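Local coordinates for DUF4875 domain-containing protein (PDB 4LG3), which is of unknown function and belongs to the DUF4875 family, a group of the CamS-like clan, at residues 68-81 with 92-105. Residues are numbered along the deposited sequence; the frame is centred on the assembly and turned at random.
Sequences AQEKRAAVVSITLD and VLATATYAPDGKGV. With SO4 (sulfate ion), chain D.
Ser77 OG and Thr97 OG1 meet 2.8 Å apart in a hydrogen bond across a non-hydrogen-bonded pair of the antiparallel hairpin formed by strands 75-81 and 92-98. Each hydroxyl stands anti to its own carbonyl carbon (chi1 -84° in Ser77, -61° in Thr97), which turns the two oxygens to one another; Arg26 also bonds Ser77 OG. Farther along the same face, Thr79 and Thr95 lie side by side, and Thr79 sets CG2 across the branches of Val92, 4.0 Å from Val92 CG2. At the other end Val75 CG1 touches both Thr97 CG2 and Val105 CG2.

On the reverse face, Leu80 sets CB and CD2 alongside Ala94 CB, while CD2 also reaches Leu93 CB at 4.0 Å. Here two residues, Leu93 and Ala94, are set opposite the single Leu80, a classic beta bulge: Leu93 N bonds Leu80 O at 2.8 Å, and the bond from Ala94 N to that oxygen is weak at 3.5 Å. At the end away from the bulge, just before the type I turn Ala99-Gly102, Tyr98 swings its ring beneath helix 53-71, where Ala68 CB approaches CD2 obliquely at 3.9 Å. Pro100 CD covers one ring face, 3.8 Å above its centre, and Tyr98 OH donates at 2.7 Å to O2 of a sulfate that probably came from the crystallisation solution. A water bridges Ala74 O and Asp101 N.

The hairpin occupies the middle of a mixed sheet, with strand 26-36 parallel to 75-81 and strand 113-118 antiparallel to 92-98. Helix 53-71 covers the Leu80 and Tyr98 face, Leu56 and Val60 touching Leu80, and Trp113 stacks with Tyr98 and bonds the sulfate through NE1.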
ATOM      1  N   ALA A  68     -10.485 -13.777   0.830  1.00 45.09           N
ATOM      2  CA  ALA A  68     -11.801 -14.120   1.381  1.00 45.46           C
ATOM      3  C   ALA A  68     -12.098 -15.613   1.109  1.00 50.44           C
ATOM      4  O   ALA A  68     -12.457 -16.349   2.020  1.00 49.76           O
ATOM      5  CB  ALA A  68     -12.868 -13.217   0.777  1.00 46.46           C
ATOM      6  N   GLN A  69     -11.829 -16.052  -0.120  1.00 49.30           N
ATOM      7  CA  GLN A  69     -11.991 -17.413  -0.595  1.00 52.37           C
ATOM      8  C   GLN A  69     -10.973 -18.374   0.073  1.00 58.54           C
ATOM      9  O   GLN A  69     -11.372 -19.397   0.616  1.00 62.04           O
ATOM     10  CB  GLN A  69     -11.828 -17.412  -2.135  1.00 54.90           C
ATOM     11  CG  GLN A  69     -11.679 -18.780  -2.840  1.00 77.43           C
ATOM     12  CD  GLN A  69     -12.949 -19.295  -3.469  1.00 94.69           C
ATOM     13  OE1 GLN A  69     -13.710 -18.556  -4.118  1.00 94.50           O
ATOM     14  NE2 GLN A  69     -13.178 -20.598  -3.311  1.00 78.12           N
ATOM     15  N   GLU A  70      -9.687 -18.030   0.042  1.00 52.92           N
ATOM     16  CA  GLU A  70      -8.603 -18.863   0.532  1.00 51.81           C
ATOM     17  C   GLU A  70      -8.599 -19.009   2.051  1.00 53.26           C
ATOM     18  O   GLU A  70      -8.404 -20.124   2.530  1.00 55.49           O
ATOM     19  CB  GLU A  70      -7.256 -18.323   0.029  1.00 52.10           C
ATOM     20  CG  GLU A  70      -6.019 -18.974   0.637  1.00 63.98           C
ATOM     21  CD  GLU A  70      -5.888 -20.489   0.539  1.00 71.36           C
ATOM     22  OE1 GLU A  70      -6.132 -21.054  -0.555  1.00 52.00           O
ATOM     23  OE2 GLU A  70      -5.474 -21.103   1.547  1.00 55.98           O
ATOM     24  N   LYS A  71      -8.803 -17.923   2.805  1.00 46.06           N
ATOM     25  CA  LYS A  71      -8.772 -18.021   4.266  1.00 45.36           C
ATOM     26  C   LYS A  71     -10.167 -18.234   4.877  1.00 51.10           C
ATOM     27  O   LYS A  71     -10.269 -18.378   6.106  1.00 52.27           O
ATOM     28  CB  LYS A  71      -8.094 -16.786   4.926  1.00 44.89           C
ATOM     29  CG  LYS A  71      -6.736 -16.410   4.351  1.00 41.71           C
ATOM     30  CD  LYS A  71      -5.634 -17.423   4.511  1.00 41.92           C
ATOM     31  CE  LYS A  71      -4.461 -17.084   3.635  1.00 52.14           C
ATOM     32  NZ  LYS A  71      -3.301 -17.967   3.909  1.00 56.25           N
ATOM     33  N   ARG A  72     -11.228 -18.258   4.039  1.00 48.65           N
ATOM     34  CA  ARG A  72     -12.608 -18.417   4.498  1.00 51.33           C
ATOM     35  C   ARG A  72     -12.910 -17.326   5.532  1.00 52.53           C
ATOM     36  O   ARG A  72     -13.418 -17.602   6.622  1.00 54.17           O
ATOM     37  CB  ARG A  72     -12.865 -19.843   5.052  1.00 58.77           C
ATOM     38  CG  ARG A  72     -12.779 -20.948   3.997  1.00 81.27           C
ATOM     39  CD  ARG A  72     -12.954 -22.317   4.636  1.00109.47           C
ATOM     40  NE  ARG A  72     -14.003 -23.114   3.990  1.00135.06           N
ATOM     41  CZ  ARG A  72     -15.267 -23.180   4.406  1.00155.99           C
ATOM     42  NH1 ARG A  72     -15.663 -22.488   5.469  1.00140.55           N
ATOM     43  NH2 ARG A  72     -16.145 -23.938   3.759  1.00148.22           N
ATOM     44  N   ALA A  73     -12.522 -16.092   5.201  1.00 45.06           N
ATOM     45  CA  ALA A  73     -12.735 -14.954   6.080  1.00 43.10           C
ATOM     46  C   ALA A  73     -14.067 -14.266   5.763  1.00 46.51           C
ATOM     47  O   ALA A  73     -14.462 -14.183   4.603  1.00 45.66           O
ATOM     48  CB  ALA A  73     -11.569 -13.978   5.961  1.00 41.39           C
ATOM     49  N   ALA A  74     -14.742 -13.748   6.789  1.00 44.83           N
ATOM     50  CA  ALA A  74     -15.987 -12.998   6.607  1.00 45.73           C
ATOM     51  C   ALA A  74     -15.665 -11.554   6.150  1.00 49.96           C
ATOM     52  O   ALA A  74     -16.456 -10.910   5.453  1.00 50.97           O
ATOM     53  CB  ALA A  74     -16.781 -12.979   7.916  1.00 47.23           C
ATOM     54  N   VAL A  75     -14.495 -11.056   6.560  1.00 44.56           N
ATOM     55  CA  VAL A  75     -14.021  -9.699   6.276  1.00 43.58           C
ATOM     56  C   VAL A  75     -12.557  -9.767   5.895  1.00 46.84           C
ATOM     57  O   VAL A  75     -11.782 -10.460   6.563  1.00 45.59           O
ATOM     58  CB  VAL A  75     -14.217  -8.726   7.500  1.00 45.89           C
ATOM     59  CG1 VAL A  75     -13.946  -7.267   7.115  1.00 44.64           C
ATOM     60  CG2 VAL A  75     -15.588  -8.873   8.111  1.00 46.79           C
ATOM     61  N   VAL A  76     -12.167  -9.007   4.858  1.00 42.77           N
ATOM     62  CA  VAL A  76     -10.778  -8.958   4.406  1.00 39.76           C
ATOM     63  C   VAL A  76     -10.390  -7.522   4.122  1.00 42.71           C
ATOM     64  O   VAL A  76     -11.037  -6.850   3.333  1.00 43.63           O
ATOM     65  CB  VAL A  76     -10.523  -9.869   3.174  1.00 42.09           C
ATOM     66  CG1 VAL A  76      -9.077  -9.772   2.697  1.00 40.74           C
ATOM     67  CG2 VAL A  76     -10.877 -11.315   3.473  1.00 42.01           C
ATOM     68  N   SER A  77      -9.314  -7.071   4.749  1.00 38.67           N
ATOM     69  CA  SER A  77      -8.721  -5.753   4.532  1.00 37.22           C
ATOM     70  C   SER A  77      -7.412  -5.906   3.806  1.00 38.33           C
ATOM     71  O   SER A  77      -6.578  -6.699   4.217  1.00 36.98           O
ATOM     72  CB  SER A  77      -8.514  -5.013   5.847  1.00 40.48           C
ATOM     73  OG  SER A  77      -9.718  -4.374   6.222  1.00 46.37           O
ATOM     74  N   ILE A  78      -7.259  -5.197   2.686  1.00 37.39           N
ATOM     75  CA  ILE A  78      -6.027  -5.220   1.873  1.00 36.45           C
ATOM     76  C   ILE A  78      -5.416  -3.808   1.819  1.00 37.76           C
ATOM     77  O   ILE A  78      -6.118  -2.847   1.546  1.00 38.11           O
ATOM     78  CB  ILE A  78      -6.244  -5.793   0.434  1.00 39.70           C
ATOM     79  CG1 ILE A  78      -6.974  -7.155   0.433  1.00 40.68           C
ATOM     80  CG2 ILE A  78      -4.942  -5.830  -0.380  1.00 38.90           C
ATOM     81  CD1 ILE A  78      -6.242  -8.355   0.981  1.00 43.00           C
ATOM     82  N   THR A  79      -4.122  -3.699   2.071  1.00 33.51           N
ATOM     83  CA  THR A  79      -3.378  -2.451   1.930  1.00 32.98           C
ATOM     84  C   THR A  79      -2.246  -2.712   0.957  1.00 38.32           C
ATOM     85  O   THR A  79      -1.429  -3.615   1.190  1.00 37.59           O
ATOM     86  CB  THR A  79      -2.843  -1.874   3.263  1.00 38.13           C
ATOM     87  OG1 THR A  79      -3.925  -1.727   4.176  1.00 45.15           O
ATOM     88  CG2 THR A  79      -2.156  -0.519   3.080  1.00 29.29           C
ATOM     89  N   LEU A  80      -2.206  -1.924  -0.138  1.00 33.36           N
ATOM     90  CA  LEU A  80      -1.125  -1.992  -1.095  1.00 32.49           C
ATOM     91  C   LEU A  80      -0.112  -0.913  -0.729  1.00 38.24           C
ATOM     92  O   LEU A  80      -0.447   0.272  -0.727  1.00 37.92           O
ATOM     93  CB  LEU A  80      -1.626  -1.848  -2.541  1.00 32.40           C
ATOM     94  CG  LEU A  80      -0.585  -1.729  -3.657  1.00 35.32           C
ATOM     95  CD1 LEU A  80       0.184  -3.035  -3.839  1.00 34.11           C
ATOM     96  CD2 LEU A  80      -1.251  -1.313  -4.954  1.00 33.54           C
ATOM     97  N   ASP A  81       1.123  -1.337  -0.401  1.00 36.36           N
ATOM     98  CA  ASP A  81       2.214  -0.411  -0.074  1.00 37.18           C
ATOM     99  C   ASP A  81       3.083  -0.123  -1.309  1.00 40.67           C
ATOM    100  O   ASP A  81       3.131  -0.934  -2.226  1.00 39.45           O
ATOM    101  CB  ASP A  81       3.075  -0.935   1.086  1.00 37.79           C
ATOM    102  CG  ASP A  81       2.349  -0.993   2.410  1.00 38.50           C
ATOM    103  OD1 ASP A  81       1.716   0.024   2.788  1.00 36.63           O
ATOM    104  OD2 ASP A  81       2.462  -2.031   3.101  1.00 44.46           O
ATOM    105  N   VAL A  92       1.078   4.125   1.307  1.00 37.23           N
ATOM    106  CA  VAL A  92      -0.126   3.454   0.825  1.00 36.61           C
ATOM    107  C   VAL A  92      -0.433   3.915  -0.587  1.00 40.97           C
ATOM    108  O   VAL A  92      -0.594   5.112  -0.819  1.00 41.50           O
ATOM    109  CB  VAL A  92      -1.332   3.739   1.775  1.00 38.50           C
ATOM    110  CG1 VAL A  92      -2.620   3.109   1.264  1.00 37.16           C
ATOM    111  CG2 VAL A  92      -1.023   3.266   3.177  1.00 37.00           C
ATOM    112  N   LEU A  93      -0.550   2.951  -1.506  1.00 37.52           N
ATOM    113  CA  LEU A  93      -0.948   3.172  -2.891  1.00 36.96           C
ATOM    114  C   LEU A  93      -2.454   2.877  -3.096  1.00 41.83           C
ATOM    115  O   LEU A  93      -3.080   3.476  -3.962  1.00 43.58           O
ATOM    116  CB  LEU A  93      -0.116   2.304  -3.844  1.00 35.64           C
ATOM    117  CG  LEU A  93       1.375   2.606  -3.977  1.00 38.58           C
ATOM    118  CD1 LEU A  93       1.974   1.799  -5.106  1.00 37.01           C
ATOM    119  CD2 LEU A  93       1.652   4.128  -4.174  1.00 40.55           C
ATOM    120  N   ALA A  94      -3.032   1.964  -2.299  1.00 36.63           N
ATOM    121  CA  ALA A  94      -4.429   1.565  -2.428  1.00 36.51           C
ATOM    122  C   ALA A  94      -4.869   0.760  -1.237  1.00 39.55           C
ATOM    123  O   ALA A  94      -4.046   0.071  -0.625  1.00 39.07           O
ATOM    124  CB  ALA A  94      -4.625   0.720  -3.710  1.00 38.02           C
ATOM    125  N   THR A  95      -6.185   0.785  -0.951  1.00 36.57           N
ATOM    126  CA  THR A  95      -6.840   0.025   0.122  1.00 36.41           C
ATOM    127  C   THR A  95      -8.220  -0.436  -0.311  1.00 42.92           C
ATOM    128  O   THR A  95      -8.871   0.237  -1.113  1.00 42.81           O
ATOM    129  CB  THR A  95      -7.002   0.843   1.451  1.00 41.55           C
ATOM    130  OG1 THR A  95      -7.890   1.945   1.247  1.00 42.92           O
ATOM    131  CG2 THR A  95      -5.710   1.308   2.051  1.00 35.95           C
ATOM    132  N   ALA A  96      -8.705  -1.527   0.314  1.00 40.55           N
ATOM    133  CA  ALA A  96     -10.043  -2.076   0.112  1.00 40.61           C
ATOM    134  C   ALA A  96     -10.390  -3.056   1.217  1.00 43.48           C
ATOM    135  O   ALA A  96      -9.567  -3.897   1.592  1.00 41.55           O
ATOM    136  CB  ALA A  96     -10.150  -2.767  -1.256  1.00 41.41           C
ATOM    137  N   THR A  97     -11.618  -2.944   1.735  1.00 40.08           N
ATOM    138  CA  THR A  97     -12.175  -3.863   2.710  1.00 38.77           C
ATOM    139  C   THR A  97     -13.397  -4.537   2.034  1.00 42.81           C
ATOM    140  O   THR A  97     -14.251  -3.875   1.461  1.00 42.41           O
ATOM    141  CB  THR A  97     -12.453  -3.173   4.048  1.00 47.45           C
ATOM    142  OG1 THR A  97     -11.206  -2.663   4.584  1.00 50.78           O
ATOM    143  CG2 THR A  97     -13.096  -4.121   5.054  1.00 45.34           C
ATOM    144  N   TYR A  98     -13.427  -5.853   2.093  1.00 39.98           N
ATOM    145  CA  TYR A  98     -14.417  -6.732   1.494  1.00 39.99           C
ATOM    146  C   TYR A  98     -15.089  -7.627   2.529  1.00 44.72           C
ATOM    147  O   TYR A  98     -14.402  -8.347   3.263  1.00 46.30           O
ATOM    148  CB  TYR A  98     -13.709  -7.597   0.444  1.00 39.97           C
ATOM    149  CG  TYR A  98     -14.585  -8.567  -0.332  1.00 42.39           C
ATOM    150  CD1 TYR A  98     -15.862  -8.200  -0.765  1.00 45.01           C
ATOM    151  CD2 TYR A  98     -14.095  -9.812  -0.724  1.00 42.20           C
ATOM    152  CE1 TYR A  98     -16.639  -9.060  -1.540  1.00 46.41           C
ATOM    153  CE2 TYR A  98     -14.865 -10.683  -1.499  1.00 44.11           C
ATOM    154  CZ  TYR A  98     -16.145 -10.308  -1.888  1.00 53.81           C
ATOM    155  OH  TYR A  98     -16.918 -11.140  -2.655  1.00 56.83           O
ATOM    156  N   ALA A  99     -16.429  -7.575   2.580  1.00 41.11           N
ATOM    157  CA  ALA A  99     -17.305  -8.390   3.428  1.00 41.26           C
ATOM    158  C   ALA A  99     -18.288  -9.122   2.495  1.00 48.17           C
ATOM    159  O   ALA A  99     -19.358  -8.581   2.208  1.00 49.33           O
ATOM    160  CB  ALA A  99     -18.026  -7.520   4.441  1.00 41.85           C
ATOM    161  N   PRO A 100     -17.901 -10.313   1.947  1.00 44.11           N
ATOM    162  CA  PRO A 100     -18.760 -10.999   0.955  1.00 46.19           C
ATOM    163  C   PRO A 100     -20.253 -11.123   1.310  1.00 54.12           C
ATOM    164  O   PRO A 100     -21.079 -11.050   0.408  1.00 56.36           O
ATOM    165  CB  PRO A 100     -18.131 -12.402   0.825  1.00 46.64           C
ATOM    166  CG  PRO A 100     -16.748 -12.259   1.267  1.00 48.05           C
ATOM    167  CD  PRO A 100     -16.628 -11.037   2.146  1.00 43.50           C
ATOM    168  N   ASP A 101     -20.595 -11.309   2.591  1.00 51.50           N
ATOM    169  CA  ASP A 101     -21.986 -11.479   3.027  1.00 53.79           C
ATOM    170  C   ASP A 101     -22.767 -10.124   3.157  1.00 59.69           C
ATOM    171  O   ASP A 101     -23.949 -10.139   3.506  1.00 63.54           O
ATOM    172  CB  ASP A 101     -22.059 -12.286   4.352  1.00 55.27           C
ATOM    173  CG  ASP A 101     -21.582 -11.589   5.627  1.00 56.71           C
ATOM    174  OD1 ASP A 101     -21.128 -10.426   5.543  1.00 52.90           O
ATOM    175  OD2 ASP A 101     -21.628 -12.226   6.698  1.00 62.68           O
ATOM    176  N   GLY A 102     -22.113  -9.005   2.862  1.00 52.67           N
ATOM    177  CA  GLY A 102     -22.720  -7.681   2.874  1.00 53.08           C
ATOM    178  C   GLY A 102     -23.074  -7.107   4.236  1.00 59.63           C
ATOM    179  O   GLY A 102     -23.934  -6.226   4.327  1.00 61.60           O
ATOM    180  N   LYS A 103     -22.387  -7.570   5.296  1.00 55.71           N
ATOM    181  CA  LYS A 103     -22.626  -7.185   6.691  1.00 55.23           C
ATOM    182  C   LYS A 103     -21.419  -6.465   7.334  1.00 57.29           C
ATOM    183  O   LYS A 103     -21.346  -6.342   8.551  1.00 58.32           O
ATOM    184  CB  LYS A 103     -23.012  -8.418   7.524  1.00 57.18           C
ATOM    185  CG  LYS A 103     -24.390  -8.969   7.190  1.00 60.78           C
ATOM    186  CD  LYS A 103     -24.620 -10.354   7.795  1.00 62.95           C
ATOM    187  CE  LYS A 103     -25.834 -11.021   7.185  1.00 69.82           C
ATOM    188  NZ  LYS A 103     -26.191 -12.301   7.860  1.00 76.23           N
ATOM    189  N   GLY A 104     -20.523  -5.972   6.505  1.00 52.20           N
ATOM    190  CA  GLY A 104     -19.349  -5.214   6.913  1.00 50.93           C
ATOM    191  C   GLY A 104     -18.382  -5.882   7.868  1.00 53.89           C
ATOM    192  O   GLY A 104     -18.204  -7.096   7.850  1.00 51.90           O
ATOM    193  N   VAL A 105     -17.753  -5.071   8.719  1.00 52.29           N
ATOM    194  CA  VAL A 105     -16.818  -5.541   9.733  1.00 51.16           C
ATOM    195  C   VAL A 105     -17.597  -6.103  10.956  1.00 57.50           C
ATOM    196  O   VAL A 105     -17.269  -7.194  11.440  1.00 58.45           O
ATOM    197  CB  VAL A 105     -15.833  -4.414  10.138  1.00 53.04           C
ATOM    198  CG1 VAL A 105     -15.002  -4.813  11.348  1.00 51.75           C
ATOM    199  CG2 VAL A 105     -14.922  -4.035   8.973  1.00 51.43           C
TER
HETATM  200  S   SO4 D 301     -19.324  -9.041  -4.916  1.00 92.42           S
HETATM  201  O1  SO4 D 301     -19.146  -9.891  -6.102  1.00 93.95           O
HETATM  202  O2  SO4 D 301     -19.007  -9.834  -3.726  1.00 91.99           O
HETATM  203  O3  SO4 D 301     -18.460  -7.849  -5.034  1.00 90.94           O
HETATM  204  O4  SO4 D 301     -20.719  -8.603  -4.834  1.00 93.50           O
HETATM  205  O   HOH W   1     -18.716 -12.181   4.588  1.00 41.66           O